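Local coordinates for lasso peptide isopeptidase AtxE2 (Asticcacaulis excentricus, PDB 5TXE), which hydrolyses the isopeptide bond of the lasso peptides astexin-2 and astexin-3, recognising their knotted shape and converting them to linear peptides, at residues Gly188-Val193 / Ser228-Val233; Gly149-Trp154 / Ala170-Asp175; Gly117-Ala122 / Pro221-Pro226; Gln177-Asn182 / Pro246-Arg251. The protein carries 1 engineered substitution. All blocks are in the same frame, centred on the assembly; numbering follows the deposited sequence.

Interaction 1: Gly188-Val193 / Ser228-Val233; sequences GRPGFV and SIVYQV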
loop_
_atom_site.group_PDB
_atom_site.type_symbol
_atom_site.label_atom_id
_atom_site.label_comp_id
_atom_site.label_asym_id
_atom_site.label_seq_id
_atom_site.Cartn_x
_atom_site.Cartn_y
_atom_site.Cartn_z
ATOM N N GLY A 188 -8.235 22.919 -6.319
ATOM C CA GLY A 188 -9.197 22.141 -5.506
ATOM C C GLY A 188 -10.583 22.190 -6.110
ATOM O O GLY A 188 -10.717 22.667 -7.235
ATOM N N ARG A 189 -11.620 21.790 -5.352
ATOM C CA ARG A 189 -12.917 21.564 -5.914
ATOM C C ARG A 189 -14.065 22.181 -5.136
ATOM O O ARG A 189 -14.826 21.482 -4.475
ATOM C CB ARG A 189 -13.134 20.053 -6.115
ATOM C CG ARG A 189 -12.159 19.443 -7.132
ATOM C CD ARG A 189 -12.342 17.948 -7.383
ATOM N NE ARG A 189 -12.144 17.191 -6.167
ATOM C CZ ARG A 189 -12.519 15.922 -6.015
ATOM N NH1 ARG A 189 -13.082 15.264 -7.011
ATOM N NH2 ARG A 189 -12.312 15.315 -4.880
ATOM N N PRO A 190 -14.258 23.487 -5.288
ATOM C CA PRO A 190 -15.383 24.097 -4.608
ATOM C C PRO A 190 -16.665 23.473 -5.070
ATOM O O PRO A 190 -17.634 23.474 -4.327
ATOM C CB PRO A 190 -15.322 25.566 -5.062
ATOM C CG PRO A 190 -14.424 25.582 -6.261
ATOM C CD PRO A 190 -13.434 24.489 -5.996
ATOM N N GLY A 191 -16.716 22.960 -6.299
ATOM C CA GLY A 191 -17.964 22.302 -6.768
ATOM C C GLY A 191 -18.366 21.093 -5.885
ATOM O O GLY A 191 -19.530 20.702 -5.831
ATOM N N PHE A 192 -17.397 20.473 -5.251
ATOM C CA PHE A 192 -17.636 19.290 -4.462
ATOM C C PHE A 192 -18.381 19.748 -3.223
ATOM O O PHE A 192 -19.366 19.142 -2.832
ATOM C CB PHE A 192 -16.332 18.580 -4.096
ATOM C CG PHE A 192 -16.548 17.348 -3.284
ATOM C CD1 PHE A 192 -16.721 17.438 -1.921
ATOM C CD2 PHE A 192 -16.637 16.114 -3.878
ATOM C CE1 PHE A 192 -16.949 16.295 -1.165
ATOM C CE2 PHE A 192 -16.865 14.988 -3.135
ATOM C CZ PHE A 192 -17.018 15.052 -1.777
ATOM N N VAL A 193 -17.937 20.851 -2.645
ATOM C CA VAL A 193 -18.631 21.477 -1.526
ATOM C C VAL A 193 -20.061 21.902 -1.844
ATOM O O VAL A 193 -20.983 21.656 -1.072
ATOM C CB VAL A 193 -17.812 22.685 -0.992
ATOM C CG1 VAL A 193 -18.561 23.411 0.132
ATOM C CG2 VAL A 193 -16.477 22.199 -0.439
ATOM N N SER A 228 -15.408 19.782 -11.439
ATOM C CA SER A 228 -14.192 20.376 -11.967
ATOM C C SER A 228 -13.218 20.847 -10.907
ATOM O O SER A 228 -13.587 21.219 -9.787
ATOM C CB SER A 228 -14.522 21.635 -12.764
ATOM O OG SER A 228 -15.645 21.454 -13.576
ATOM N N ILE A 229 -11.972 20.913 -11.340
ATOM C CA ILE A 229 -10.912 21.457 -10.562
ATOM C C ILE A 229 -10.748 22.936 -10.918
ATOM O O ILE A 229 -10.812 23.276 -12.075
ATOM C CB ILE A 229 -9.651 20.690 -10.880
ATOM C CG1 ILE A 229 -9.870 19.217 -10.555
ATOM C CG2 ILE A 229 -8.484 21.237 -10.061
ATOM C CD1 ILE A 229 -8.643 18.345 -10.828
ATOM N N VAL A 230 -10.582 23.798 -9.912
ATOM C CA VAL A 230 -10.465 25.254 -10.036
ATOM C C VAL A 230 -9.061 25.620 -9.606
ATOM O O VAL A 230 -8.502 24.987 -8.682
ATOM C CB VAL A 230 -11.517 25.907 -9.159
ATOM C CG1 VAL A 230 -11.236 27.350 -8.816
ATOM C CG2 VAL A 230 -12.870 25.797 -9.813
ATOM N N TYR A 231 -8.446 26.555 -10.341
ATOM C CA TYR A 231 -7.037 26.964 -10.117
ATOM C C TYR A 231 -7.055 28.400 -9.708
ATOM O O TYR A 231 -7.782 29.167 -10.290
ATOM C CB TYR A 231 -6.213 26.811 -11.386
ATOM C CG TYR A 231 -6.279 25.401 -11.854
ATOM C CD1 TYR A 231 -5.404 24.458 -11.340
ATOM C CD2 TYR A 231 -7.253 24.978 -12.796
ATOM C CE1 TYR A 231 -5.495 23.127 -11.724
ATOM C CE2 TYR A 231 -7.351 23.642 -13.185
ATOM C CZ TYR A 231 -6.454 22.728 -12.650
ATOM O OH TYR A 231 -6.471 21.394 -12.969
ATOM N N GLN A 232 -6.256 28.771 -8.719
ATOM C CA GLN A 232 -6.152 30.158 -8.283
ATOM C C GLN A 232 -4.708 30.449 -7.956
ATOM O O GLN A 232 -3.929 29.527 -7.669
ATOM C CB GLN A 232 -6.979 30.406 -7.001
ATOM C CG GLN A 232 -8.492 30.263 -7.045
ATOM C CD GLN A 232 -9.201 31.585 -7.263
ATOM O OE1 GLN A 232 -9.354 32.412 -6.355
ATOM N NE2 GLN A 232 -9.665 31.772 -8.461
ATOM N N VAL A 233 -4.350 31.728 -7.964
ATOM C CA VAL A 233 -2.993 32.150 -7.669
ATOM C C VAL A 233 -3.023 33.134 -6.538
ATOM O O VAL A 233 -3.833 34.058 -6.542
ATOM C CB VAL A 233 -2.343 32.848 -8.881
ATOM C CG1 VAL A 233 -0.946 33.326 -8.524
ATOM C CG2 VAL A 233 -2.258 31.867 -10.034
HETATM O O HOH W 1 -15.174 22.859 -8.553
#

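Interaction 2: Gly149-Trp154 / Ala170-Asp175; sequences GRVRVW and AYDIED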
loop_
_atom_site.group_PDB
_atom_site.type_symbol
_atom_site.label_atom_id
_atom_site.label_comp_id
_atom_site.label_asym_id
_atom_site.label_seq_id
_atom_site.Cartn_x
_atom_site.Cartn_y
_atom_site.Cartn_z
ATOM N N GLY A 149 -9.715 19.145 10.278
ATOM C CA GLY A 149 -10.504 18.586 9.198
ATOM C C GLY A 149 -10.292 19.301 7.881
ATOM O O GLY A 149 -10.944 18.971 6.937
ATOM N N ARG A 150 -9.404 20.290 7.796
ATOM C CA ARG A 150 -9.296 21.098 6.564
ATOM C C ARG A 150 -7.866 21.068 6.071
ATOM O O ARG A 150 -6.926 21.305 6.830
ATOM C CB ARG A 150 -9.800 22.547 6.786
ATOM C CG ARG A 150 -9.698 23.530 5.588
ATOM C CD ARG A 150 -10.661 23.268 4.410
ATOM N NE ARG A 150 -12.045 23.061 4.858
ATOM C CZ ARG A 150 -12.851 24.045 5.259
ATOM N NH1 ARG A 150 -12.437 25.320 5.261
ATOM N NH2 ARG A 150 -14.071 23.757 5.665
ATOM N N VAL A 151 -7.683 20.785 4.782
ATOM C CA VAL A 151 -6.353 20.809 4.164
ATOM C C VAL A 151 -5.999 22.221 3.633
ATOM O O VAL A 151 -6.667 22.794 2.764
ATOM C CB VAL A 151 -6.289 19.847 2.988
ATOM C CG1 VAL A 151 -4.894 19.848 2.392
ATOM C CG2 VAL A 151 -6.639 18.440 3.471
ATOM N N ARG A 152 -4.912 22.725 4.144
ATOM C CA ARG A 152 -4.419 24.058 3.774
ATOM C C ARG A 152 -3.022 23.920 3.164
ATOM O O ARG A 152 -2.370 22.878 3.316
ATOM C CB ARG A 152 -4.271 24.880 5.033
ATOM C CG ARG A 152 -5.579 25.112 5.780
ATOM C CD ARG A 152 -5.365 25.975 7.043
ATOM N NE ARG A 152 -6.619 26.124 7.758
ATOM C CZ ARG A 152 -7.201 25.175 8.492
ATOM N NH1 ARG A 152 -6.673 23.970 8.649
ATOM N NH2 ARG A 152 -8.357 25.434 9.026
ATOM N N VAL A 153 -2.543 24.984 2.542
ATOM C CA VAL A 153 -1.129 25.066 2.167
ATOM C C VAL A 153 -0.372 25.774 3.284
ATOM O O VAL A 153 -0.773 26.863 3.732
ATOM C CB VAL A 153 -0.917 25.834 0.862
ATOM C CG1 VAL A 153 0.557 25.893 0.574
ATOM C CG2 VAL A 153 -1.652 25.151 -0.277
ATOM N N TRP A 154 0.711 25.159 3.709
ATOM C CA TRP A 154 1.569 25.738 4.664
ATOM C C TRP A 154 2.878 26.110 3.968
ATOM O O TRP A 154 3.257 25.511 2.977
ATOM C CB TRP A 154 1.864 24.777 5.840
ATOM C CG TRP A 154 0.715 24.656 6.850
ATOM C CD1 TRP A 154 -0.554 24.316 6.572
ATOM C CD2 TRP A 154 0.774 24.879 8.254
ATOM N NE1 TRP A 154 -1.311 24.327 7.715
ATOM C CE2 TRP A 154 -0.512 24.651 8.768
ATOM C CE3 TRP A 154 1.802 25.245 9.141
ATOM C CZ2 TRP A 154 -0.815 24.752 10.128
ATOM C CZ3 TRP A 154 1.489 25.387 10.497
ATOM C CH2 TRP A 154 0.185 25.159 10.967
ATOM N N ALA A 170 -12.805 27.404 1.402
ATOM C CA ALA A 170 -13.973 26.554 1.734
ATOM C C ALA A 170 -13.812 25.068 1.348
ATOM O O ALA A 170 -14.546 24.211 1.832
ATOM C CB ALA A 170 -15.220 27.094 1.062
ATOM N N TYR A 171 -12.826 24.765 0.517
ATOM C CA TYR A 171 -12.579 23.404 0.068
ATOM C C TYR A 171 -11.178 23.031 0.464
ATOM O O TYR A 171 -10.307 23.933 0.733
ATOM C CB TYR A 171 -12.794 23.316 -1.437
ATOM C CG TYR A 171 -12.095 24.376 -2.243
ATOM C CD1 TYR A 171 -12.709 25.605 -2.525
ATOM C CD2 TYR A 171 -10.855 24.146 -2.757
ATOM C CE1 TYR A 171 -12.074 26.580 -3.281
ATOM C CE2 TYR A 171 -10.203 25.107 -3.514
ATOM C CZ TYR A 171 -10.819 26.326 -3.763
ATOM O OH TYR A 171 -10.179 27.244 -4.528
ATOM N N ASP A 172 -10.938 21.724 0.545
ATOM C CA ASP A 172 -9.577 21.256 0.770
ATOM C C ASP A 172 -8.679 21.607 -0.432
ATOM O O ASP A 172 -9.079 21.373 -1.598
ATOM C CB ASP A 172 -9.497 19.737 0.963
ATOM C CG ASP A 172 -10.134 19.264 2.271
ATOM O OD1 ASP A 172 -10.143 19.998 3.326
ATOM O OD2 ASP A 172 -10.574 18.103 2.220
ATOM N N ILE A 173 -7.463 22.078 -0.156
ATOM C CA ILE A 173 -6.548 22.329 -1.244
ATOM C C ILE A 173 -5.998 20.966 -1.649
ATOM O O ILE A 173 -5.595 20.183 -0.781
ATOM C CB ILE A 173 -5.375 23.193 -0.825
ATOM C CG1 ILE A 173 -5.826 24.527 -0.212
ATOM C CG2 ILE A 173 -4.454 23.431 -2.026
ATOM C CD1 ILE A 173 -6.969 25.182 -0.949
ATOM N N GLU A 174 -5.890 20.723 -2.953
ATOM C CA GLU A 174 -5.439 19.409 -3.480
ATOM C C GLU A 174 -4.030 19.394 -4.001
ATOM O O GLU A 174 -3.453 18.337 -4.106
ATOM C CB GLU A 174 -6.408 18.901 -4.558
ATOM C CG GLU A 174 -7.749 18.537 -3.918
ATOM C CD GLU A 174 -8.869 18.173 -4.881
ATOM O OE1 GLU A 174 -8.593 17.895 -6.086
ATOM O OE2 GLU A 174 -10.044 18.143 -4.423
ATOM N N ASP A 175 -3.468 20.572 -4.334
ATOM C CA ASP A 175 -2.098 20.648 -4.825
ATOM C C ASP A 175 -1.657 22.110 -4.853
ATOM O O ASP A 175 -2.476 23.018 -4.835
ATOM C CB ASP A 175 -1.999 20.106 -6.267
ATOM C CG ASP A 175 -0.622 19.519 -6.594
ATOM O OD1 ASP A 175 0.357 19.598 -5.795
ATOM O OD2 ASP A 175 -0.488 19.007 -7.712
HETATM O O HOH W 2 -8.496 24.713 2.346
#

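Interaction 3: Gly117-Ala122 / Pro221-Pro226; sequences GYARNA and PRVLEP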
loop_
_atom_site.group_PDB
_atom_site.type_symbol
_atom_site.label_atom_id
_atom_site.label_comp_id
_atom_site.label_asym_id
_atom_site.label_seq_id
_atom_site.Cartn_x
_atom_site.Cartn_y
_atom_site.Cartn_z
ATOM N N GLY A 117 -17.061 6.673 -10.810
ATOM C CA GLY A 117 -17.982 7.762 -11.081
ATOM C C GLY A 117 -18.357 8.617 -9.892
ATOM O O GLY A 117 -19.112 9.616 -10.046
ATOM N N TYR A 118 -17.794 8.306 -8.727
ATOM C CA TYR A 118 -17.885 9.185 -7.579
ATOM C C TYR A 118 -16.729 10.190 -7.588
ATOM O O TYR A 118 -15.585 9.851 -7.898
ATOM C CB TYR A 118 -17.842 8.392 -6.261
ATOM C CG TYR A 118 -18.992 7.426 -6.140
ATOM C CD1 TYR A 118 -20.318 7.873 -6.192
ATOM C CD2 TYR A 118 -18.770 6.075 -6.004
ATOM C CE1 TYR A 118 -21.376 7.008 -6.091
ATOM C CE2 TYR A 118 -19.833 5.206 -5.871
ATOM C CZ TYR A 118 -21.146 5.678 -5.940
ATOM O OH TYR A 118 -22.247 4.832 -5.853
ATOM N N ALA A 119 -17.019 11.413 -7.176
ATOM C CA ALA A 119 -15.979 12.439 -7.068
ATOM C C ALA A 119 -14.947 12.166 -5.962
ATOM O O ALA A 119 -13.785 12.585 -6.045
ATOM C CB ALA A 119 -16.615 13.804 -6.867
ATOM N N ARG A 120 -15.358 11.418 -4.948
ATOM C CA ARG A 120 -14.465 11.029 -3.901
ATOM C C ARG A 120 -14.857 9.688 -3.305
ATOM O O ARG A 120 -15.812 9.615 -2.620
ATOM C CB ARG A 120 -14.512 12.059 -2.790
ATOM C CG ARG A 120 -13.455 11.786 -1.744
ATOM C CD ARG A 120 -13.200 12.986 -0.888
ATOM N NE ARG A 120 -14.199 13.040 0.169
ATOM C CZ ARG A 120 -14.385 14.111 0.941
ATOM N NH1 ARG A 120 -13.647 15.217 0.758
ATOM N NH2 ARG A 120 -15.312 14.081 1.894
ATOM N N ASN A 121 -14.109 8.627 -3.579
ATOM C CA ASN A 121 -14.460 7.312 -3.100
ATOM C C ASN A 121 -14.204 7.286 -1.579
ATOM O O ASN A 121 -13.535 8.157 -1.055
ATOM C CB ASN A 121 -13.607 6.268 -3.847
ATOM C CG ASN A 121 -14.138 4.831 -3.724
ATOM O OD1 ASN A 121 -15.337 4.603 -3.516
ATOM N ND2 ASN A 121 -13.224 3.848 -3.845
ATOM N N ALA A 122 -14.702 6.285 -0.873
ATOM C CA ALA A 122 -14.286 6.146 0.515
ATOM C C ALA A 122 -12.736 6.030 0.595
ATOM O O ALA A 122 -12.133 5.419 -0.245
ATOM C CB ALA A 122 -14.940 4.938 1.144
ATOM N N PRO A 221 -26.285 9.981 -0.021
ATOM C CA PRO A 221 -25.840 9.937 -1.392
ATOM C C PRO A 221 -24.438 10.544 -1.464
ATOM O O PRO A 221 -24.158 11.480 -0.719
ATOM C CB PRO A 221 -26.816 10.845 -2.121
ATOM C CG PRO A 221 -27.934 11.088 -1.200
ATOM C CD PRO A 221 -27.356 10.955 0.157
ATOM N N ARG A 222 -23.595 10.013 -2.345
ATOM C CA ARG A 222 -22.286 10.585 -2.638
ATOM C C ARG A 222 -22.402 11.553 -3.808
ATOM O O ARG A 222 -23.334 11.467 -4.632
ATOM C CB ARG A 222 -21.317 9.458 -3.009
ATOM C CG ARG A 222 -21.312 8.401 -1.946
ATOM C CD ARG A 222 -20.037 7.787 -1.342
ATOM N NE ARG A 222 -19.291 6.881 -2.211
ATOM C CZ ARG A 222 -18.493 5.860 -1.833
ATOM N NH1 ARG A 222 -18.352 5.431 -0.571
ATOM N NH2 ARG A 222 -17.839 5.202 -2.785
ATOM N N VAL A 223 -21.424 12.428 -3.915
ATOM C CA VAL A 223 -21.326 13.344 -5.004
ATOM C C VAL A 223 -20.795 12.583 -6.209
ATOM O O VAL A 223 -19.743 11.927 -6.138
ATOM C CB VAL A 223 -20.304 14.456 -4.685
ATOM C CG1 VAL A 223 -20.059 15.330 -5.900
ATOM C CG2 VAL A 223 -20.753 15.287 -3.463
ATOM N N LEU A 224 -21.486 12.718 -7.328
ATOM C CA LEU A 224 -21.070 12.118 -8.620
ATOM C C LEU A 224 -20.150 13.057 -9.397
ATOM O O LEU A 224 -20.357 14.266 -9.419
ATOM C CB LEU A 224 -22.302 11.857 -9.479
ATOM C CG LEU A 224 -23.328 10.932 -8.802
ATOM C CD1 LEU A 224 -24.629 10.846 -9.633
ATOM C CD2 LEU A 224 -22.732 9.543 -8.573
ATOM N N GLU A 225 -19.189 12.485 -10.102
ATOM C CA GLU A 225 -18.533 13.189 -11.209
ATOM C C GLU A 225 -19.585 13.657 -12.230
ATOM O O GLU A 225 -20.614 13.021 -12.347
ATOM C CB GLU A 225 -17.543 12.231 -11.857
ATOM C CG GLU A 225 -16.286 12.014 -11.032
ATOM C CD GLU A 225 -15.479 13.302 -10.877
ATOM O OE1 GLU A 225 -15.731 14.302 -11.606
ATOM O OE2 GLU A 225 -14.566 13.324 -10.035
ATOM N N PRO A 226 -19.365 14.721 -13.009
ATOM C CA PRO A 226 -18.084 15.431 -13.114
ATOM C C PRO A 226 -18.065 16.566 -12.117
ATOM O O PRO A 226 -19.058 17.275 -11.967
ATOM C CB PRO A 226 -18.139 16.014 -14.542
ATOM C CG PRO A 226 -19.608 16.316 -14.748
ATOM C CD PRO A 226 -20.382 15.254 -13.952
HETATM O O HOH W 3 -18.040 11.358 -4.076
#

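Interaction 4: Gln177-Asn182 / Pro246-Arg251; sequences QWLDDN and PTEVAR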
loop_
_atom_site.group_PDB
_atom_site.type_symbol
_atom_site.label_atom_id
_atom_site.label_comp_id
_atom_site.label_asym_id
_atom_site.label_seq_id
_atom_site.Cartn_x
_atom_site.Cartn_y
_atom_site.Cartn_z
ATOM N N GLN A 177 2.045 24.619 -6.277
ATOM C CA GLN A 177 3.418 24.831 -6.768
ATOM C C GLN A 177 3.763 26.329 -6.640
ATOM O O GLN A 177 2.869 27.183 -6.649
ATOM C CB GLN A 177 3.564 24.519 -8.263
ATOM C CG GLN A 177 3.393 23.085 -8.643
ATOM C CD GLN A 177 4.624 22.184 -8.444
ATOM O OE1 GLN A 177 5.804 22.630 -8.268
ATOM N NE2 GLN A 177 4.341 20.863 -8.485
ATOM N N TRP A 178 5.065 26.619 -6.596
ATOM C CA TRP A 178 5.569 27.978 -6.682
ATOM C C TRP A 178 5.601 28.427 -8.141
ATOM O O TRP A 178 6.084 27.697 -8.990
ATOM C CB TRP A 178 6.978 28.016 -6.128
ATOM C CG TRP A 178 7.085 27.632 -4.696
ATOM C CD1 TRP A 178 7.329 26.378 -4.167
ATOM C CD2 TRP A 178 6.991 28.513 -3.585
ATOM N NE1 TRP A 178 7.398 26.454 -2.802
ATOM C CE2 TRP A 178 7.181 27.747 -2.423
ATOM C CE3 TRP A 178 6.791 29.896 -3.463
ATOM C CZ2 TRP A 178 7.156 28.302 -1.164
ATOM C CZ3 TRP A 178 6.748 30.448 -2.215
ATOM C CH2 TRP A 178 6.942 29.648 -1.071
ATOM N N LEU A 179 5.039 29.594 -8.430
ATOM C CA LEU A 179 5.248 30.253 -9.718
ATOM C C LEU A 179 6.529 31.141 -9.695
ATOM O O LEU A 179 7.222 31.224 -10.695
ATOM C CB LEU A 179 4.044 31.062 -10.145
ATOM C CG LEU A 179 2.748 30.293 -10.422
ATOM C CD1 LEU A 179 1.632 31.226 -10.899
ATOM C CD2 LEU A 179 3.001 29.210 -11.447
ATOM N N ASP A 180 6.831 31.748 -8.553
ATOM C CA ASP A 180 8.098 32.411 -8.285
ATOM C C ASP A 180 8.241 32.463 -6.774
ATOM O O ASP A 180 7.394 31.935 -6.080
ATOM C CB ASP A 180 8.156 33.808 -8.940
ATOM C CG ASP A 180 7.083 34.771 -8.431
ATOM O OD1 ASP A 180 6.793 34.800 -7.223
ATOM O OD2 ASP A 180 6.498 35.494 -9.257
ATOM N N ASP A 181 9.262 33.124 -6.243
ATOM C CA ASP A 181 9.464 33.137 -4.800
ATOM C C ASP A 181 8.328 33.685 -3.909
ATOM O O ASP A 181 8.322 33.406 -2.712
ATOM C CB ASP A 181 10.763 33.842 -4.441
ATOM C CG ASP A 181 11.982 33.030 -4.824
ATOM O OD1 ASP A 181 11.998 31.791 -4.574
ATOM O OD2 ASP A 181 12.937 33.639 -5.353
ATOM N N ASN A 182 7.396 34.431 -4.482
ATOM C CA ASN A 182 6.326 35.082 -3.744
ATOM C C ASN A 182 4.950 34.740 -4.271
ATOM O O ASN A 182 3.974 35.390 -3.901
ATOM C CB ASN A 182 6.494 36.618 -3.865
ATOM C CG ASN A 182 7.839 37.079 -3.356
ATOM O OD1 ASN A 182 8.112 36.991 -2.145
ATOM N ND2 ASN A 182 8.727 37.490 -4.276
ATOM N N PRO A 246 -3.650 29.906 -18.463
ATOM C CA PRO A 246 -3.490 28.512 -18.969
ATOM C C PRO A 246 -2.092 27.960 -18.879
ATOM O O PRO A 246 -1.885 26.782 -18.675
ATOM C CB PRO A 246 -3.927 28.630 -20.409
ATOM C CG PRO A 246 -5.008 29.703 -20.346
ATOM C CD PRO A 246 -4.427 30.728 -19.405
ATOM N N THR A 247 -1.139 28.847 -18.996
ATOM C CA THR A 247 0.259 28.526 -18.881
ATOM C C THR A 247 0.657 28.123 -17.459
ATOM O O THR A 247 1.366 27.107 -17.211
ATOM C CB THR A 247 1.044 29.830 -19.222
ATOM O OG1 THR A 247 0.335 30.548 -20.253
ATOM C CG2 THR A 247 2.489 29.542 -19.609
ATOM N N GLU A 248 0.258 28.983 -16.529
ATOM C CA GLU A 248 0.387 28.697 -15.102
ATOM C C GLU A 248 -0.309 27.390 -14.669
ATOM O O GLU A 248 0.253 26.568 -13.937
ATOM C CB GLU A 248 -0.202 29.854 -14.322
ATOM C CG GLU A 248 0.702 31.078 -14.396
ATOM C CD GLU A 248 0.003 32.304 -13.871
ATOM O OE1 GLU A 248 -1.240 32.285 -13.795
ATOM O OE2 GLU A 248 0.680 33.270 -13.514
ATOM N N VAL A 249 -1.528 27.212 -15.156
ATOM C CA VAL A 249 -2.281 26.028 -14.912
ATOM C C VAL A 249 -1.544 24.781 -15.380
ATOM O O VAL A 249 -1.395 23.826 -14.595
ATOM C CB VAL A 249 -3.621 26.083 -15.605
ATOM C CG1 VAL A 249 -4.248 24.694 -15.618
ATOM C CG2 VAL A 249 -4.542 27.094 -14.930
ATOM N N ALA A 250 -1.088 24.759 -16.626
ATOM C CA ALA A 250 -0.294 23.603 -17.066
ATOM C C ALA A 250 0.950 23.369 -16.175
ATOM O O ALA A 250 1.310 22.227 -15.912
ATOM C CB ALA A 250 0.067 23.746 -18.529
ATOM N N ARG A 251 1.597 24.414 -15.657
ATOM C CA ARG A 251 2.742 24.184 -14.700
ATOM C C ARG A 251 2.322 23.400 -13.429
ATOM O O ARG A 251 3.161 22.831 -12.711
ATOM C CB ARG A 251 3.504 25.476 -14.277
ATOM C CG ARG A 251 5.015 25.401 -14.570
ATOM C CD ARG A 251 5.968 26.307 -13.792
ATOM N NE ARG A 251 5.682 27.735 -13.957
ATOM C CZ ARG A 251 6.328 28.702 -13.292
ATOM N NH1 ARG A 251 7.288 28.393 -12.411
ATOM N NH2 ARG A 251 6.009 29.982 -13.491
#

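Interaction 1: Gly188-Val193 / Ser228-Val233
Gly188 and Val230 form an antiparallel hydrogen-bonded pair, and it illustrates how a sheet can grip the last residue of a strand just before the chain turns into a helix. Two backbone bonds carry the pair. Val230 N reaches Gly188 O at 2.9 Å and nearly straight, 172° at the hydrogen, while Gly188 N meets Val230 O at 3.2 Å on a more bent path. Gly188 O also receives a CA-H...O contact from Ile229.

A water extends the polar link past the end of the strand. It accepts from Gly191 N, in the first turn of the helix, and donates to Ser228 O at 2.6 Å, tying the start of the helix back to segment 228-233.

The apolar part is small. CG of Pro190 lies 3.9 Å from CG2 of Val230, the branch set anti to the carbonyl carbon, and CD of the same ring leans on Val230 CB. An alanine here would lack CG and CD, which would probably leave one side of Val230 without its cover and the first helical turn less firmly set against the strand. The aliphatic part of Arg189 crosses Ile229 obliquely, CG to CG1 4.1 Å, while its guanidinium leaves the contact for a salt bridge with Glu174.

Strand 183-188 thus passes directly into helix 190-202, with Arg189 as the N-cap residue, and strand 230-235 runs alongside in the same four-stranded sheet. Beyond them, Tyr171 packs on Pro190, and Tyr231 touches Val249 and Leu252 of helix 246-253.

Interaction 2: Gly149-Trp154 / Ala170-Asp175
With CG anti to the backbone N (chi1 178°) and bends at chi2 and chi3, Arg150 folds its chain over towards Asp172, whose own CG stands beside its backbone N (chi1 -69°) and swings OD1 to Val151. The contact joins two consecutive four-stranded antiparallel sheets, of the kind that form the blades of the beta-propeller in prolyl oligopeptidases: strand 150-157 belongs to one and strand 173-178 to the next, their local axes 52° apart.

OD1 of Asp172 takes the N-H of Val151 at 3.0 Å, from above the carboxylate plane. One residue on, Ile173 N donates to Val151 O at 3.1 Å, so both polar backbone atoms of Val151 are held by the other segment. The charged pair is looser: Arg150 NE and Asp172 OD1 form a long salt bridge of 3.9 Å, and Ala170 O lies over one face of the guanidinium. A leucine in place of Arg150 would probably leave Asp172 without this distant positive mate and uncover Ala170 O. Further along the strands, Val153 and Ile173 cross at about a right angle, near Leu144 and Val166 of the first sheet, and their CG2 methyls meet at 3.7 Å.

Interaction 3: Gly117-Ala122 / Pro221-Pro226
Arg222 and Tyr118 meet as a cation-pi pair between two irregular loops, which a single backbone bridge, Tyr118 with Leu224, holds together beside the substrate site. From its CB, Arg222 already touches the ring, at 3.7 Å from Tyr118 CD1. Bends at chi2 and chi3 then carry the chain across, and NE comes to lie above the centre of one ring face; buried by the contact, this nitrogen has no polar partner in the model. CZ sits 4.5 Å from the ring centroid, with the guanidinium turned 79° from the ring plane, presenting its edge to the tyrosine. NH1 lies by CB of Ala122, and NH2 approaches both Tyr118 CD2 and, at 2.7 Å, Asn121 OD1.

The other end of that amide faces the substrate: Asn121 ND2 bonds to the backbone of the bound lasso peptide, and Ala122 O to one of its polar side chains. Trp116, important for activity, lies beside Asn121. Tyr118 OH is held by Glu211 O. Backbone bonds fasten the loops together, Glu225 N to Gly117 O at 2.9 Å and Ala119 N to Val223 O at 3.0 Å, and a water bridges Val223 O, 2.7 Å away, to Arg120 N.

Interaction 4: Gln177-Asn182 / Pro246-Arg251
Leu179 puts its two methyls against two different charged side chains of the facing helix. CD1 meets Glu248, whose extended chain crosses the leucine at about a right angle, CG coming within 3.6 Å of CD1 and OE2 lying close by. CD2 lies over one face of the Arg251 guanidinium, displaced towards its rim, with CZ 3.8 Å from CD2. The leucine's CG stands beside its backbone N (chi1 -64°), which directs the fork at the helix.

Arg251 then wraps the same residue from the polar side. Its NH2 donates to Leu179 O at 3.3 Å, in the carbonyl plane and on a lone pair, although the oxygen is tilted 20° out of the guanidinium plane; NH1 adds a weak bond to the same oxygen. One guanidinium therefore serves one carbonyl with two nitrogens while a methyl rests on its face.

Here the edge strand 173-178 of a four-stranded antiparallel sheet reaches its corner, and helix 246-253 follows the last strand of that sheet. A classic beta bulge, Leu179 and Asp180 against Thr183, accompanies the corner, and Asp180 OD1 closes an Asx turn by accepting from Asn182 N at 2.8 Å. The carboxylate of Glu248 has its main partner elsewhere, in a salt bridge to Arg242. Leu179 also touches Ile185 and Val233 of the sheet, and CG of Gln177 approaches Arg251 O at 4.1 Å.

In the fold
Three of the four contacts involve one antiparallel sheet. Interaction 1 bonds two of its inner strands at their ends, interaction 2 sets its edge strand 173-178 against the preceding sheet, and interaction 4 lays a helix on the far end of that same strand. Interactions 1 and 4 are surface contacts, the former mainly backbone, the latter an arginine and a leucine; interactions 2 and 3 are partly buried. Arg189 ties interaction 1 to interactions 2 and 3, with a salt bridge to Glu174 and a probable hydrogen bond to Ala119 O. Interaction 3 differs in kind: it joins two loops, uses cation-pi chemistry and borders the bound peptide, whereas the other three lie away from the known functional sites.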